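Local coordinates for ribonucleoside-diphosphate reductase subunit beta (Clostridium botulinum, PDB 6ZJK), which probably works as the small, iron-carrying subunit of a ribonucleotide reductase, the enzyme that converts ribonucleotides into deoxyribonucleotides, at residues Q270-R273 / M274-H278; N174-I177 / A178-E182. All coordinates share one frame; numbering follows the deposited sequence.

How the contacts relate
From the N terminus the chain first reaches contact 2, in the middle of helix 168-186. It then runs through helices 190-220 and 225-255 before contact 1, on helix 262-287. Both contacts join successive turns of one helix, so neither closes a loop of its own. They stand in series along the chain and neither nest nor cross. Their centres lie about 14 Å apart, and they meet in one ring pair: H278 CE1 comes within 3.5 Å of F176 CE2, with the rings edge-to-face. This pair ties helix 262-287 to helix 168-186. Both contacts also have side chains on helix 190-220, which thus links the two regions of this helical subunit.

Contact 1 of 2, residues Q270-R273 / M274-H278; sequences QMMR and MGVEH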
loop_
_atom_site.group_PDB
_atom_site.type_symbol
_atom_site.label_atom_id
_atom_site.label_comp_id
_atom_site.label_asym_id
_atom_site.label_seq_id
_atom_site.Cartn_x
_atom_site.Cartn_y
_atom_site.Cartn_z
ATOM N N GLN A 270 8.859 -6.939 28.618
ATOM C CA GLN A 270 8.568 -5.743 29.355
ATOM C C GLN A 270 7.801 -4.718 28.552
ATOM O O GLN A 270 7.072 -3.941 29.104
ATOM C CB GLN A 270 9.820 -5.102 29.883
ATOM C CG GLN A 270 10.453 -5.877 31.006
ATOM C CD GLN A 270 9.536 -6.163 32.160
ATOM O OE1 GLN A 270 9.091 -5.267 32.814
ATOM N NE2 GLN A 270 9.299 -7.422 32.434
ATOM N N MET A 271 7.953 -4.745 27.234
ATOM C CA MET A 271 7.252 -3.867 26.341
ATOM C C MET A 271 5.832 -4.280 26.402
ATOM O O MET A 271 4.986 -3.477 26.466
ATOM C CB MET A 271 7.771 -4.001 24.917
ATOM C CG MET A 271 9.123 -3.379 24.674
ATOM S SD MET A 271 9.611 -3.194 22.970
ATOM C CE MET A 271 8.321 -2.196 22.344
ATOM N N MET A 272 5.564 -5.547 26.377
ATOM C CA MET A 272 4.235 -6.003 26.478
ATOM C C MET A 272 3.615 -5.655 27.843
ATOM O O MET A 272 2.470 -5.368 27.909
ATOM C CB MET A 272 4.238 -7.468 26.230
ATOM C CG MET A 272 2.948 -8.169 26.345
ATOM S SD MET A 272 1.689 -7.720 25.179
ATOM C CE MET A 272 1.995 -8.720 23.770
ATOM N N ARG A 273 4.393 -5.734 28.921
ATOM C CA ARG A 273 3.932 -5.400 30.255
ATOM C C ARG A 273 3.471 -3.955 30.301
ATOM O O ARG A 273 2.439 -3.684 30.770
ATOM C CB ARG A 273 5.007 -5.659 31.305
ATOM C CG ARG A 273 4.502 -5.604 32.741
ATOM C CD ARG A 273 5.571 -5.622 33.795
ATOM N NE ARG A 273 6.478 -4.515 33.595
ATOM C CZ ARG A 273 6.305 -3.328 34.131
ATOM N NH1 ARG A 273 5.283 -3.143 34.926
ATOM N NH2 ARG A 273 7.130 -2.333 33.888
ATOM N N MET A 274 4.274 -3.054 29.790
ATOM C CA MET A 274 3.841 -1.692 29.861
ATOM C C MET A 274 2.673 -1.444 28.955
ATOM O O MET A 274 1.695 -0.895 29.350
ATOM C CB MET A 274 4.940 -0.796 29.394
ATOM C CG MET A 274 6.149 -0.707 30.274
ATOM S SD MET A 274 5.906 0.268 31.762
ATOM C CE MET A 274 7.498 0.062 32.523
ATOM N N GLY A 275 2.580 -2.035 27.792
ATOM C CA GLY A 275 1.443 -1.897 26.942
ATOM C C GLY A 275 0.202 -2.372 27.590
ATOM O O GLY A 275 -0.779 -1.747 27.447
ATOM N N VAL A 276 0.257 -3.496 28.265
ATOM C CA VAL A 276 -0.852 -4.029 29.005
ATOM C C VAL A 276 -1.290 -3.049 30.099
ATOM O O VAL A 276 -2.416 -2.807 30.258
ATOM C CB VAL A 276 -0.532 -5.397 29.629
ATOM C CG1 VAL A 276 -1.683 -5.918 30.412
ATOM C CG2 VAL A 276 -0.155 -6.410 28.574
ATOM N N GLU A 277 -0.361 -2.482 30.812
ATOM C CA GLU A 277 -0.670 -1.571 31.878
ATOM C C GLU A 277 -1.344 -0.318 31.346
ATOM O O GLU A 277 -2.335 0.086 31.837
ATOM C CB GLU A 277 0.567 -1.292 32.701
ATOM C CG GLU A 277 0.801 -2.312 33.808
ATOM C CD GLU A 277 2.203 -2.269 34.372
ATOM O OE1 GLU A 277 2.793 -1.197 34.384
ATOM O OE2 GLU A 277 2.732 -3.316 34.782
ATOM N N HIS A 278 -0.799 0.250 30.299
ATOM C CA HIS A 278 -1.383 1.386 29.651
ATOM C C HIS A 278 -2.791 1.120 29.144
ATOM O O HIS A 278 -3.647 1.874 29.390
ATOM C CB HIS A 278 -0.556 1.820 28.471
ATOM C CG HIS A 278 0.754 2.415 28.818
ATOM N ND1 HIS A 278 1.655 2.803 27.869
ATOM C CD2 HIS A 278 1.329 2.681 30.003
ATOM C CE1 HIS A 278 2.726 3.288 28.447
ATOM N NE2 HIS A 278 2.553 3.228 29.744
#
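R273 and E277 form a salt bridge one helical turn apart. R273 NH1 lies 2.6 Å from E277 OE2 and 3.2 Å from E277 OE1, so OE2 is the main partner. The guanidinium and carboxylate planes are turned 63° apart, and the two groups do not pair flat. R273 runs extended through CD and bends about the CG-CD bond (chi3 58°), which swings the guanidinium across the helix surface toward Q270 and M274. There NE donates to Q270 OE1 at 2.8 Å, from above the amide carbonyl plane. Two bonds on different nitrogens thus help fix the rotation of the guanidinium. M274 lies alongside R273, pointing the same way. Its bend at chi2 (-75°) brings the thioether to the NH2 end, with SD 3.6 Å from NH2. On another side of the helix, M272 SD meets V276 CG2 at 4.1 Å, and these side chains also touch helix 296-313. M274 N to Q270 O and E277 N to R273 O are backbone hydrogen bonds, both 3.0 Å. The i to i+4 salt bridge and backbone bonds are typical of a regular alpha helix, here in the mostly helical fold of the ribonucleotide reductase small chain.

Contact 2 of 2, residues N174-I177 / A178-E182; sequences NKFI and AGIYE
N174 O accepts the backbone N-H of A178 at 3.0 Å, in a nearly straight bond (169°). The methyl CB of A178 also lies near this oxygen, at 3.5 Å. K175 O takes G179 N at 3.0 Å, but this bond is more bent, at 142°. The same N-H makes a second, weak bond to F176 O at 3.2 Å, so it is shared between two carbonyls. F176 has CG anti to its backbone N (chi1 175°), which points the ring outward from the helix. I180 reaches back to it, and its CD1 lies 4.2 Å from F176 CZ in an apolar contact. I177 O receives only a weak bond from I180 N, at 3.5 Å, while the distance to Y181 N is 3.9 Å. The backbone is therefore held less regularly here than at N174. I177 turns its side chain to F102 of helix 90-118 and Y207 of helix 190-220. Y181 enters the same region, about 9 Å from a bound iron, and its OH is hydrogen-bonded to Q110. A178 packs on F29 of the second subunit, and F176 faces helix 262-287. Helix 168-186 thus sits between helices of its own chain and the partner subunit.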
loop_
_atom_site.group_PDB
_atom_site.type_symbol
_atom_site.label_atom_id
_atom_site.label_comp_id
_atom_site.label_asym_id
_atom_site.label_seq_id
_atom_site.Cartn_x
_atom_site.Cartn_y
_atom_site.Cartn_z
ATOM N N ASN A 174 -0.690 8.922 22.714
ATOM C CA ASN A 174 -0.290 9.161 21.349
ATOM C C ASN A 174 1.172 9.449 21.229
ATOM O O ASN A 174 1.839 8.855 20.457
ATOM C CB ASN A 174 -1.114 10.256 20.734
ATOM C CG ASN A 174 -2.494 9.809 20.386
ATOM O OD1 ASN A 174 -2.880 8.730 20.688
ATOM N ND2 ASN A 174 -3.233 10.650 19.758
ATOM N N LYS A 175 1.700 10.301 22.050
ATOM C CA LYS A 175 3.099 10.585 21.975
ATOM C C LYS A 175 3.948 9.400 22.312
ATOM O O LYS A 175 4.967 9.200 21.737
ATOM C CB LYS A 175 3.417 11.692 22.921
ATOM C CG LYS A 175 3.117 13.031 22.345
ATOM C CD LYS A 175 2.668 13.960 23.427
ATOM C CE LYS A 175 3.826 14.582 24.149
ATOM N NZ LYS A 175 3.431 15.871 24.742
ATOM N N PHE A 176 3.544 8.641 23.293
ATOM C CA PHE A 176 4.280 7.468 23.663
ATOM C C PHE A 176 4.367 6.511 22.493
ATOM O O PHE A 176 5.407 6.158 22.083
ATOM C CB PHE A 176 3.583 6.771 24.813
ATOM C CG PHE A 176 4.204 5.470 25.203
ATOM C CD1 PHE A 176 5.391 5.440 25.867
ATOM C CD2 PHE A 176 3.605 4.292 24.905
ATOM C CE1 PHE A 176 5.971 4.260 26.215
ATOM C CE2 PHE A 176 4.179 3.106 25.244
ATOM C CZ PHE A 176 5.354 3.093 25.912
ATOM N N ILE A 177 3.244 6.173 21.926
ATOM C CA ILE A 177 3.212 5.173 20.870
ATOM C C ILE A 177 3.992 5.642 19.644
ATOM O O ILE A 177 4.755 4.873 19.051
ATOM C CB ILE A 177 1.753 4.825 20.530
ATOM C CG1 ILE A 177 1.108 4.085 21.713
ATOM C CG2 ILE A 177 1.686 4.006 19.260
ATOM C CD1 ILE A 177 -0.401 3.838 21.580
ATOM N N ALA A 178 3.817 6.905 19.243
ATOM C CA ALA A 178 4.516 7.404 18.059
ATOM C C ALA A 178 6.019 7.493 18.279
ATOM O O ALA A 178 6.790 7.339 17.327
ATOM C CB ALA A 178 3.964 8.779 17.657
ATOM N N GLY A 179 6.448 7.732 19.518
ATOM C CA GLY A 179 7.867 7.900 19.800
ATOM C C GLY A 179 8.707 6.659 19.557
ATOM O O GLY A 179 9.890 6.766 19.221
ATOM N N ILE A 180 8.128 5.470 19.740
ATOM C CA ILE A 180 8.886 4.244 19.499
ATOM C C ILE A 180 9.168 4.090 18.013
ATOM O O ILE A 180 10.292 3.795 17.600
ATOM C CB ILE A 180 8.130 3.020 20.052
ATOM C CG1 ILE A 180 7.838 3.202 21.552
ATOM C CG2 ILE A 180 8.910 1.743 19.764
ATOM C CD1 ILE A 180 7.035 2.079 22.153
ATOM N N TYR A 181 8.193 4.376 17.202
ATOM C CA TYR A 181 8.389 4.295 15.817
ATOM C C TYR A 181 9.344 5.379 15.413
ATOM O O TYR A 181 10.282 5.118 14.729
ATOM C CB TYR A 181 7.076 4.464 15.100
ATOM C CG TYR A 181 6.122 3.322 15.171
ATOM C CD1 TYR A 181 6.522 2.086 15.562
ATOM C CD2 TYR A 181 4.821 3.478 14.829
ATOM C CE1 TYR A 181 5.652 1.054 15.618
ATOM C CE2 TYR A 181 3.940 2.431 14.879
ATOM C CZ TYR A 181 4.386 1.215 15.273
ATOM O OH TYR A 181 3.559 0.170 15.314
ATOM N N GLU A 182 9.167 6.595 15.894
ATOM C CA GLU A 182 10.003 7.699 15.426
ATOM C C GLU A 182 11.449 7.539 15.883
ATOM O O GLU A 182 12.367 8.050 15.231
ATOM C CB GLU A 182 9.397 9.023 15.900
ATOM C CG GLU A 182 10.124 10.302 15.476
ATOM C CD GLU A 182 9.703 10.804 14.099
ATOM O OE1 GLU A 182 10.470 11.590 13.503
ATOM O OE2 GLU A 182 8.603 10.440 13.622
#